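Local coordinates for glycerol kinase, putative (Plasmodium falciparum, PDB 2W40), which probably phosphorylates glycerol to sn-glycerol 3-phosphate with ATP, as a dimeric member of the FGGY kinase family, at residues C[355-369]-C[491-503]. Residues are numbered along the deposited sequence; the frame is centred on the assembly and turned at random.
Sequences LYAPRWRSDARASIY and EWNKAVERTLIQL. With EDO (1,2-ethanediol), chain B.
The C-terminal helix of this FGGY kinase ends against the loop 355-365 and strand 366-369 beside the dimer interface, with Leu-500, Thr-499 and Tyr-369 at the centre of the contact. Leu-500 reaches into the loop: its CD2 lies 3.8 Å from Ala-364 CB and sits over the centre of one face of the Arg-361 guanidinium. That arginine chain, bent at chi2 and chi3 (-69° and -63°), folds back so that NE and NH2 grip the carboxylate of Asp-363 side-on, with 2.7 Å from Arg-361 NE to Asp-363 OD1. Arg-361 NH2 also donates to Leu-500 O at the helix end (3.0 Å), in the carbonyl plane but on a bent path of 142°. Arg-359 instead runs out extended, and Val-496 CG1 lies over the centre of one face of its guanidinium, 3.4 Å from Arg-359 NH1; Arg-359 NH2 forms a salt bridge with Glu-394 and shares a water with Asn-493 O. On the strand side, Tyr-369 OH donates to Thr-499 OG1 (2.6 Å), which lies in the ring plane and itself donates to Ala-495 O (2.8 Å). Tyr-369 also meets Tyr-369 of the second subunit, and the strand pairs antiparallel with one of that chain. The two hydroxyl bonds in series and the arginine-carbonyl bond thus fix the last helical turn to both strand and loop, beside the subunit boundary.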
ATOM      1  N   LEU C 355      10.965   2.098 -12.934  1.00  8.84           N
ATOM      2  CA  LEU C 355      10.370   1.587 -14.166  1.00  8.58           C
ATOM      3  C   LEU C 355      11.455   1.285 -15.202  1.00  8.93           C
ATOM      4  O   LEU C 355      12.335   2.115 -15.457  1.00 10.90           O
ATOM      5  CB  LEU C 355       9.377   2.571 -14.795  1.00  8.55           C
ATOM      6  CG  LEU C 355       8.112   2.735 -13.977  1.00 10.19           C
ATOM      7  CD1 LEU C 355       7.289   3.890 -14.484  1.00 16.00           C
ATOM      8  CD2 LEU C 355       7.292   1.386 -13.781  1.00 11.51           C
ATOM      9  N   TYR C 356      11.389   0.062 -15.769  1.00  9.59           N
ATOM     10  CA  TYR C 356      12.302  -0.363 -16.853  1.00  9.18           C
ATOM     11  C   TYR C 356      11.644  -0.023 -18.163  1.00  9.13           C
ATOM     12  O   TYR C 356      11.262   1.179 -18.366  1.00  9.29           O
ATOM     13  CB  TYR C 356      12.652  -1.839 -16.665  1.00  9.90           C
ATOM     14  CG  TYR C 356      13.439  -2.147 -15.352  1.00 13.73           C
ATOM     15  CD1 TYR C 356      14.653  -2.620 -15.365  1.00 18.98           C
ATOM     16  CD2 TYR C 356      12.759  -2.016 -14.080  1.00 15.10           C
ATOM     17  CE1 TYR C 356      15.331  -2.866 -14.075  1.00 19.07           C
ATOM     18  CE2 TYR C 356      13.357  -2.221 -12.840  1.00 15.61           C
ATOM     19  CZ  TYR C 356      14.716  -2.638 -12.904  1.00 18.25           C
ATOM     20  OH  TYR C 356      15.515  -2.968 -11.858  1.00 17.03           O
ATOM     21  N   ALA C 357      11.494  -1.020 -19.075  1.00  8.13           N
ATOM     22  CA  ALA C 357      10.998  -0.639 -20.385  1.00  8.75           C
ATOM     23  C   ALA C 357       9.486  -0.287 -20.316  1.00  8.84           C
ATOM     24  O   ALA C 357       8.732  -0.971 -19.628  1.00  9.57           O
ATOM     25  CB  ALA C 357      11.302  -1.727 -21.460  1.00  8.69           C
ATOM     26  N   PRO C 358       9.038   0.671 -21.148  1.00  8.06           N
ATOM     27  CA  PRO C 358       9.823   1.527 -22.106  1.00  8.47           C
ATOM     28  C   PRO C 358      10.191   2.910 -21.575  1.00 10.07           C
ATOM     29  O   PRO C 358      10.882   3.676 -22.283  1.00 10.15           O
ATOM     30  CB  PRO C 358       8.866   1.709 -23.276  1.00 10.00           C
ATOM     31  CG  PRO C 358       7.512   1.716 -22.705  1.00  9.35           C
ATOM     32  CD  PRO C 358       7.587   0.837 -21.438  1.00  9.10           C
ATOM     33  N   ARG C 359       9.729   3.241 -20.360  1.00 10.89           N
ATOM     34  CA  ARG C 359       9.921   4.625 -19.820  1.00 10.66           C
ATOM     35  C   ARG C 359      11.287   4.892 -19.195  1.00  9.85           C
ATOM     36  O   ARG C 359      11.745   6.040 -19.165  1.00 11.83           O
ATOM     37  CB  ARG C 359       8.807   4.982 -18.842  1.00 10.71           C
ATOM     38  CG  ARG C 359       7.381   4.786 -19.413  1.00 12.30           C
ATOM     39  CD  ARG C 359       6.370   5.370 -18.477  1.00 13.90           C
ATOM     40  NE  ARG C 359       4.966   5.129 -18.877  1.00 13.80           N
ATOM     41  CZ  ARG C 359       3.981   5.985 -18.825  1.00 11.62           C
ATOM     42  NH1 ARG C 359       4.234   7.258 -18.511  1.00 17.71           N
ATOM     43  NH2 ARG C 359       2.755   5.592 -19.090  1.00 13.89           N
ATOM     44  N   TRP C 360      11.872   3.844 -18.620  1.00 10.32           N
ATOM     45  CA  TRP C 360      13.224   3.931 -18.063  1.00  8.36           C
ATOM     46  C   TRP C 360      13.316   5.134 -17.072  1.00  9.46           C
ATOM     47  O   TRP C 360      14.080   6.088 -17.264  1.00 11.82           O
ATOM     48  CB  TRP C 360      14.280   4.026 -19.152  1.00  8.91           C
ATOM     49  CG  TRP C 360      14.327   2.701 -19.900  1.00  8.41           C
ATOM     50  CD1 TRP C 360      13.800   2.439 -21.192  1.00  9.38           C
ATOM     51  CD2 TRP C 360      14.845   1.432 -19.434  1.00  8.65           C
ATOM     52  NE1 TRP C 360      14.000   1.134 -21.514  1.00 10.07           N
ATOM     53  CE2 TRP C 360      14.545   0.468 -20.439  1.00  9.04           C
ATOM     54  CE3 TRP C 360      15.452   0.995 -18.249  1.00 10.50           C
ATOM     55  CZ2 TRP C 360      14.917  -0.851 -20.316  1.00 10.99           C
ATOM     56  CZ3 TRP C 360      15.799  -0.312 -18.126  1.00 10.18           C
ATOM     57  CH2 TRP C 360      15.532  -1.226 -19.152  1.00 10.86           C
ATOM     58  N   ARG C 361      12.573   5.010 -15.977  1.00  9.75           N
ATOM     59  CA  ARG C 361      12.563   6.035 -14.937  1.00  9.91           C
ATOM     60  C   ARG C 361      13.031   5.400 -13.645  1.00  9.87           C
ATOM     61  O   ARG C 361      12.264   4.814 -12.906  1.00 11.42           O
ATOM     62  CB  ARG C 361      11.136   6.577 -14.858  1.00  9.52           C
ATOM     63  CG  ARG C 361      10.798   7.440 -15.998  1.00  8.95           C
ATOM     64  CD  ARG C 361      11.565   8.808 -16.021  1.00 12.32           C
ATOM     65  NE  ARG C 361      11.233   9.628 -14.843  1.00 15.13           N
ATOM     66  CZ  ARG C 361      10.270  10.569 -14.815  1.00 13.91           C
ATOM     67  NH1 ARG C 361       9.508  10.849 -15.865  1.00 15.80           N
ATOM     68  NH2 ARG C 361      10.040  11.189 -13.673  1.00 16.56           N
ATOM     69  N   SER C 362      14.301   5.580 -13.338  1.00 11.64           N
ATOM     70  CA  SER C 362      14.879   4.972 -12.139  1.00 13.32           C
ATOM     71  C   SER C 362      14.429   5.739 -10.861  1.00 13.18           C
ATOM     72  O   SER C 362      14.678   5.258  -9.790  1.00 16.25           O
ATOM     73  CB  SER C 362      16.466   5.115 -12.176  1.00 13.50           C
ATOM     74  OG  SER C 362      16.880   6.473 -12.351  1.00 16.95           O
ATOM     75  N   ASP C 363      13.902   6.960 -11.047  1.00 12.51           N
ATOM     76  CA  ASP C 363      13.307   7.788  -9.957  1.00 12.99           C
ATOM     77  C   ASP C 363      11.901   7.350  -9.527  1.00 13.32           C
ATOM     78  O   ASP C 363      11.420   7.738  -8.474  1.00 14.89           O
ATOM     79  CB  ASP C 363      13.303   9.263 -10.341  1.00 13.98           C
ATOM     80  CG  ASP C 363      12.575   9.562 -11.609  1.00 16.80           C
ATOM     81  OD1 ASP C 363      12.528   8.772 -12.584  1.00 16.55           O
ATOM     82  OD2 ASP C 363      12.130  10.744 -11.680  1.00 20.47           O
ATOM     83  N   ALA C 364      11.251   6.495 -10.311  1.00 11.90           N
ATOM     84  CA  ALA C 364       9.957   5.915  -9.923  1.00 11.02           C
ATOM     85  C   ALA C 364      10.132   5.041  -8.690  1.00 10.70           C
ATOM     86  O   ALA C 364      11.075   4.283  -8.593  1.00 11.67           O
ATOM     87  CB  ALA C 364       9.358   5.123 -11.079  1.00 12.03           C
ATOM     88  N   ARG C 365       9.097   5.046  -7.848  1.00  9.43           N
ATOM     89  CA  ARG C 365       9.015   4.112  -6.720  1.00  9.44           C
ATOM     90  C   ARG C 365       7.643   3.480  -6.740  1.00  8.25           C
ATOM     91  O   ARG C 365       6.694   4.006  -7.384  1.00  9.98           O
ATOM     92  CB  ARG C 365       9.247   4.889  -5.431  1.00 10.78           C
ATOM     93  CG  ARG C 365      10.591   5.588  -5.313  1.00 12.31           C
ATOM     94  CD  ARG C 365      11.668   4.631  -5.229  1.00 14.71           C
ATOM     95  NE  ARG C 365      12.926   5.353  -5.008  1.00 19.13           N
ATOM     96  CZ  ARG C 365      13.793   5.691  -5.952  1.00 19.93           C
ATOM     97  NH1 ARG C 365      13.613   5.284  -7.166  1.00 19.88           N
ATOM     98  NH2 ARG C 365      14.908   6.356  -5.644  1.00 18.51           N
ATOM     99  N   ALA C 366       7.464   2.374  -6.041  1.00  7.96           N
ATOM    100  CA  ALA C 366       6.187   1.665  -6.060  1.00  6.86           C
ATOM    101  C   ALA C 366       5.177   2.497  -5.296  1.00  7.79           C
ATOM    102  O   ALA C 366       5.454   3.061  -4.229  1.00  9.13           O
ATOM    103  CB  ALA C 366       6.319   0.248  -5.467  1.00  8.89           C
ATOM    104  N   SER C 367       3.989   2.659  -5.912  1.00  9.37           N
ATOM    105  CA  SER C 367       2.942   3.583  -5.455  1.00  8.07           C
ATOM    106  C   SER C 367       1.589   2.884  -5.559  1.00  8.16           C
ATOM    107  O   SER C 367       1.333   2.153  -6.487  1.00 10.37           O
ATOM    108  CB  SER C 367       2.912   4.779  -6.380  1.00 10.67           C
ATOM    109  OG  SER C 367       4.242   5.313  -6.419  1.00 13.92           O
ATOM    110  N   ILE C 368       0.722   3.088  -4.569  1.00  9.56           N
ATOM    111  CA  ILE C 368      -0.666   2.557  -4.549  1.00  9.61           C
ATOM    112  C   ILE C 368      -1.635   3.703  -4.452  1.00  9.80           C
ATOM    113  O   ILE C 368      -1.432   4.608  -3.618  1.00  9.51           O
ATOM    114  CB  ILE C 368      -0.917   1.563  -3.369  1.00 10.38           C
ATOM    115  CG1 ILE C 368       0.097   0.450  -3.348  1.00 11.57           C
ATOM    116  CG2 ILE C 368      -2.318   0.904  -3.496  1.00 13.00           C
ATOM    117  CD1 ILE C 368       0.057  -0.528  -2.203  1.00 10.33           C
ATOM    118  N   TYR C 369      -2.634   3.719  -5.344  1.00  9.33           N
ATOM    119  CA  TYR C 369      -3.625   4.763  -5.394  1.00 10.18           C
ATOM    120  C   TYR C 369      -5.029   4.217  -5.281  1.00  9.99           C
ATOM    121  O   TYR C 369      -5.293   3.073  -5.630  1.00 11.05           O
ATOM    122  CB  TYR C 369      -3.556   5.483  -6.752  1.00 12.14           C
ATOM    123  CG  TYR C 369      -2.222   6.050  -7.049  1.00 12.11           C
ATOM    124  CD1 TYR C 369      -1.896   7.315  -6.578  1.00 14.45           C
ATOM    125  CD2 TYR C 369      -1.248   5.352  -7.784  1.00 12.73           C
ATOM    126  CE1 TYR C 369      -0.635   7.888  -6.825  1.00 15.36           C
ATOM    127  CE2 TYR C 369       0.006   5.994  -8.082  1.00  8.99           C
ATOM    128  CZ  TYR C 369       0.300   7.190  -7.533  1.00 12.33           C
ATOM    129  OH  TYR C 369       1.513   7.772  -7.791  1.00 14.92           O
ATOM    130  N   GLU C 491      -6.769   5.102 -16.801  1.00 15.77           N
ATOM    131  CA  GLU C 491      -6.645   5.053 -15.408  1.00 16.20           C
ATOM    132  C   GLU C 491      -5.189   4.737 -15.017  1.00 14.45           C
ATOM    133  O   GLU C 491      -4.638   5.362 -14.110  1.00 14.97           O
ATOM    134  CB  GLU C 491      -7.565   4.065 -14.740  1.00 17.31           C
ATOM    135  CG  GLU C 491      -9.013   4.557 -14.842  1.00 21.09           C
ATOM    136  CD  GLU C 491     -10.107   3.499 -14.649  1.00 24.34           C
ATOM    137  OE1 GLU C 491      -9.903   2.219 -14.496  1.00 28.87           O
ATOM    138  OE2 GLU C 491     -11.265   4.009 -14.687  1.00 35.13           O
ATOM    139  N   TRP C 492      -4.607   3.716 -15.663  1.00 12.84           N
ATOM    140  CA  TRP C 492      -3.229   3.379 -15.435  1.00 11.54           C
ATOM    141  C   TRP C 492      -2.290   4.546 -15.725  1.00 10.89           C
ATOM    142  O   TRP C 492      -1.405   4.967 -14.940  1.00 11.29           O
ATOM    143  CB  TRP C 492      -2.896   2.230 -16.331  1.00 10.66           C
ATOM    144  CG  TRP C 492      -1.418   1.949 -16.433  1.00  9.95           C
ATOM    145  CD1 TRP C 492      -0.615   2.273 -17.489  1.00  9.30           C
ATOM    146  CD2 TRP C 492      -0.551   1.388 -15.434  1.00 11.02           C
ATOM    147  NE1 TRP C 492       0.676   1.959 -17.217  1.00  9.72           N
ATOM    148  CE2 TRP C 492       0.728   1.344 -15.998  1.00  8.92           C
ATOM    149  CE3 TRP C 492      -0.753   0.817 -14.196  1.00 11.32           C
ATOM    150  CZ2 TRP C 492       1.846   0.850 -15.324  1.00 10.11           C
ATOM    151  CZ3 TRP C 492       0.360   0.297 -13.527  1.00  9.55           C
ATOM    152  CH2 TRP C 492       1.617   0.285 -14.119  1.00 10.31           C
ATOM    153  N   ASN C 493      -2.551   5.128 -16.865  1.00 11.17           N
ATOM    154  CA  ASN C 493      -1.696   6.261 -17.351  1.00 12.34           C
ATOM    155  C   ASN C 493      -1.702   7.440 -16.391  1.00 13.20           C
ATOM    156  O   ASN C 493      -0.671   8.022 -16.108  1.00 14.56           O
ATOM    157  CB  ASN C 493      -2.163   6.750 -18.707  1.00 13.32           C
ATOM    158  CG  ASN C 493      -1.734   5.895 -19.849  1.00 14.47           C
ATOM    159  OD1 ASN C 493      -0.794   5.090 -19.730  1.00 19.06           O
ATOM    160  ND2 ASN C 493      -2.463   6.045 -21.013  1.00 20.49           N
ATOM    161  N   LYS C 494      -2.837   7.731 -15.797  1.00 13.62           N
ATOM    162  CA  LYS C 494      -2.925   8.855 -14.848  1.00 15.26           C
ATOM    163  C   LYS C 494      -2.194   8.514 -13.561  1.00 13.62           C
ATOM    164  O   LYS C 494      -1.510   9.344 -12.989  1.00 13.66           O
ATOM    165  CB  LYS C 494      -4.360   9.182 -14.579  1.00 17.77           C
ATOM    166  CG  LYS C 494      -5.014   9.780 -15.775  1.00 19.46           C
ATOM    167  CD  LYS C 494      -6.303  10.426 -15.498  1.00 23.42           C
ATOM    168  CE  LYS C 494      -6.988  10.020 -14.170  1.00 30.92           C
ATOM    169  NZ  LYS C 494      -7.831   8.737 -14.239  1.00 35.95           N
ATOM    170  N   ALA C 495      -2.294   7.261 -13.082  1.00 12.12           N
ATOM    171  CA  ALA C 495      -1.534   6.788 -11.896  1.00 11.49           C
ATOM    172  C   ALA C 495      -0.043   6.805 -12.184  1.00 10.04           C
ATOM    173  O   ALA C 495       0.723   7.308 -11.391  1.00 12.06           O
ATOM    174  CB  ALA C 495      -1.966   5.363 -11.609  1.00 10.96           C
ATOM    175  N   VAL C 496       0.404   6.405 -13.365  1.00 11.22           N
ATOM    176  CA  VAL C 496       1.870   6.555 -13.735  1.00 11.26           C
ATOM    177  C   VAL C 496       2.312   8.032 -13.778  1.00 11.89           C
ATOM    178  O   VAL C 496       3.350   8.474 -13.188  1.00 12.09           O
ATOM    179  CB  VAL C 496       2.207   5.821 -15.017  1.00 13.12           C
ATOM    180  CG1 VAL C 496       3.678   6.014 -15.359  1.00 11.45           C
ATOM    181  CG2 VAL C 496       1.900   4.330 -14.848  1.00 11.51           C
ATOM    182  N   GLU C 497       1.447   8.859 -14.296  1.00 11.44           N
ATOM    183  CA  GLU C 497       1.764  10.330 -14.323  1.00 13.55           C
ATOM    184  C   GLU C 497       1.917  10.838 -12.911  1.00 10.77           C
ATOM    185  O   GLU C 497       2.823  11.670 -12.626  1.00 13.65           O
ATOM    186  CB  GLU C 497       0.680  11.083 -15.098  1.00 14.15           C
ATOM    187  CG  GLU C 497       1.022  12.487 -15.353  1.00 17.76           C
ATOM    188  CD  GLU C 497       0.024  13.164 -16.309  1.00 22.69           C
ATOM    189  OE1 GLU C 497      -0.961  12.473 -16.755  1.00 31.16           O
ATOM    190  OE2 GLU C 497       0.254  14.391 -16.560  1.00 33.73           O
ATOM    191  N   ARG C 498       0.982  10.495 -12.007  1.00 12.32           N
ATOM    192  CA  ARG C 498       1.034  10.899 -10.571  1.00 12.80           C
ATOM    193  C   ARG C 498       2.363  10.439  -9.989  1.00 11.77           C
ATOM    194  O   ARG C 498       2.993  11.154  -9.178  1.00 13.34           O
ATOM    195  CB  ARG C 498      -0.095  10.331  -9.678  1.00 13.37           C
ATOM    196  CG  ARG C 498      -1.417  10.826  -9.941  1.00 14.69           C
ATOM    197  CD  ARG C 498      -2.383  10.257  -8.962  1.00 12.93           C
ATOM    198  NE  ARG C 498      -3.684  10.425  -9.573  1.00 17.87           N
ATOM    199  CZ  ARG C 498      -4.261  11.631  -9.729  1.00 18.09           C
ATOM    200  NH1 ARG C 498      -3.827  12.705  -9.074  1.00 18.64           N
ATOM    201  NH2 ARG C 498      -5.412  11.724 -10.393  1.00 22.24           N
ATOM    202  N   THR C 499       2.781   9.244 -10.334  1.00 12.47           N
ATOM    203  CA  THR C 499       3.997   8.641  -9.768  1.00 11.87           C
ATOM    204  C   THR C 499       5.310   9.351 -10.263  1.00 12.81           C
ATOM    205  O   THR C 499       6.341   9.379  -9.600  1.00 12.71           O
ATOM    206  CB  THR C 499       4.027   7.151 -10.172  1.00 10.71           C
ATOM    207  OG1 THR C 499       2.821   6.551  -9.691  1.00 12.49           O
ATOM    208  CG2 THR C 499       5.310   6.426  -9.609  1.00 12.51           C
ATOM    209  N   LEU C 500       5.256   9.879 -11.466  1.00 11.58           N
ATOM    210  CA  LEU C 500       6.445  10.419 -12.209  1.00 12.57           C
ATOM    211  C   LEU C 500       6.527  11.944 -12.189  1.00 12.37           C
ATOM    212  O   LEU C 500       7.594  12.487 -12.503  1.00 13.27           O
ATOM    213  CB  LEU C 500       6.420   9.900 -13.653  1.00 13.16           C
ATOM    214  CG  LEU C 500       6.610   8.386 -13.893  1.00 13.40           C
ATOM    215  CD1 LEU C 500       6.622   8.102 -15.379  1.00 13.93           C
ATOM    216  CD2 LEU C 500       7.887   7.848 -13.262  1.00 11.25           C
ATOM    217  N   ILE C 501       5.427  12.637 -11.964  1.00 12.09           N
ATOM    218  CA  ILE C 501       5.419  14.105 -12.071  1.00 16.12           C
ATOM    219  C   ILE C 501       6.476  14.725 -11.138  1.00 17.20           C
ATOM    220  O   ILE C 501       6.716  14.282 -10.010  1.00 16.26           O
ATOM    221  CB  ILE C 501       3.966  14.710 -11.912  1.00 17.21           C
ATOM    222  CG1 ILE C 501       3.916  16.179 -12.347  1.00 18.90           C
ATOM    223  CG2 ILE C 501       3.523  14.511 -10.535  1.00 14.70           C
ATOM    224  CD1 ILE C 501       2.528  16.684 -12.575  1.00 20.23           C
ATOM    225  N   GLN C 502       7.183  15.704 -11.685  1.00 20.54           N
ATOM    226  CA  GLN C 502       8.232  16.410 -10.980  1.00 23.25           C
ATOM    227  C   GLN C 502       7.622  17.618 -10.288  1.00 23.93           C
ATOM    228  O   GLN C 502       6.953  18.446 -10.927  1.00 24.81           O
ATOM    229  CB  GLN C 502       9.353  16.818 -11.979  1.00 24.51           C
ATOM    230  CG  GLN C 502      10.185  15.667 -12.504  1.00 28.21           C
ATOM    231  CD  GLN C 502      10.677  14.809 -11.392  1.00 36.99           C
ATOM    232  OE1 GLN C 502      10.008  13.815 -10.988  1.00 43.12           O
ATOM    233  NE2 GLN C 502      11.815  15.203 -10.809  1.00 36.97           N
ATOM    234  N   LEU C 503       7.769  17.639  -8.951  1.00 25.25           N
ATOM    235  CA  LEU C 503       7.161  18.668  -8.059  1.00 26.72           C
ATOM    236  C   LEU C 503       8.273  19.345  -7.212  1.00 29.02           C
ATOM    237  O   LEU C 503       9.250  18.662  -6.775  1.00 33.04           O
ATOM    238  CB  LEU C 503       6.159  17.966  -7.101  1.00 27.47           C
ATOM    239  CG  LEU C 503       5.010  17.268  -7.800  1.00 25.49           C
ATOM    240  CD1 LEU C 503       4.282  16.496  -6.733  1.00 23.83           C
ATOM    241  CD2 LEU C 503       4.134  18.241  -8.562  1.00 27.98           C
TER
HETATM  242  C1  EDO B1515      -7.748  -0.682 -13.831  1.00 25.07           C
HETATM  243  O1  EDO B1515      -7.964  -2.038 -14.294  1.00 19.68           O
HETATM  244  C2  EDO B1515      -8.457  -0.495 -12.472  1.00 26.91           C
HETATM  245  O2  EDO B1515      -9.906  -0.644 -12.609  1.00 32.51           O
HETATM  246  O   HOH W   1       1.308   8.046 -18.154  1.00 20.81           O
HETATM  247  O   HOH W   2       7.434  12.962 -15.587  1.00 25.96           O
HETATM  248  O   HOH W   3       7.630   7.679  -7.682  1.00 12.95           O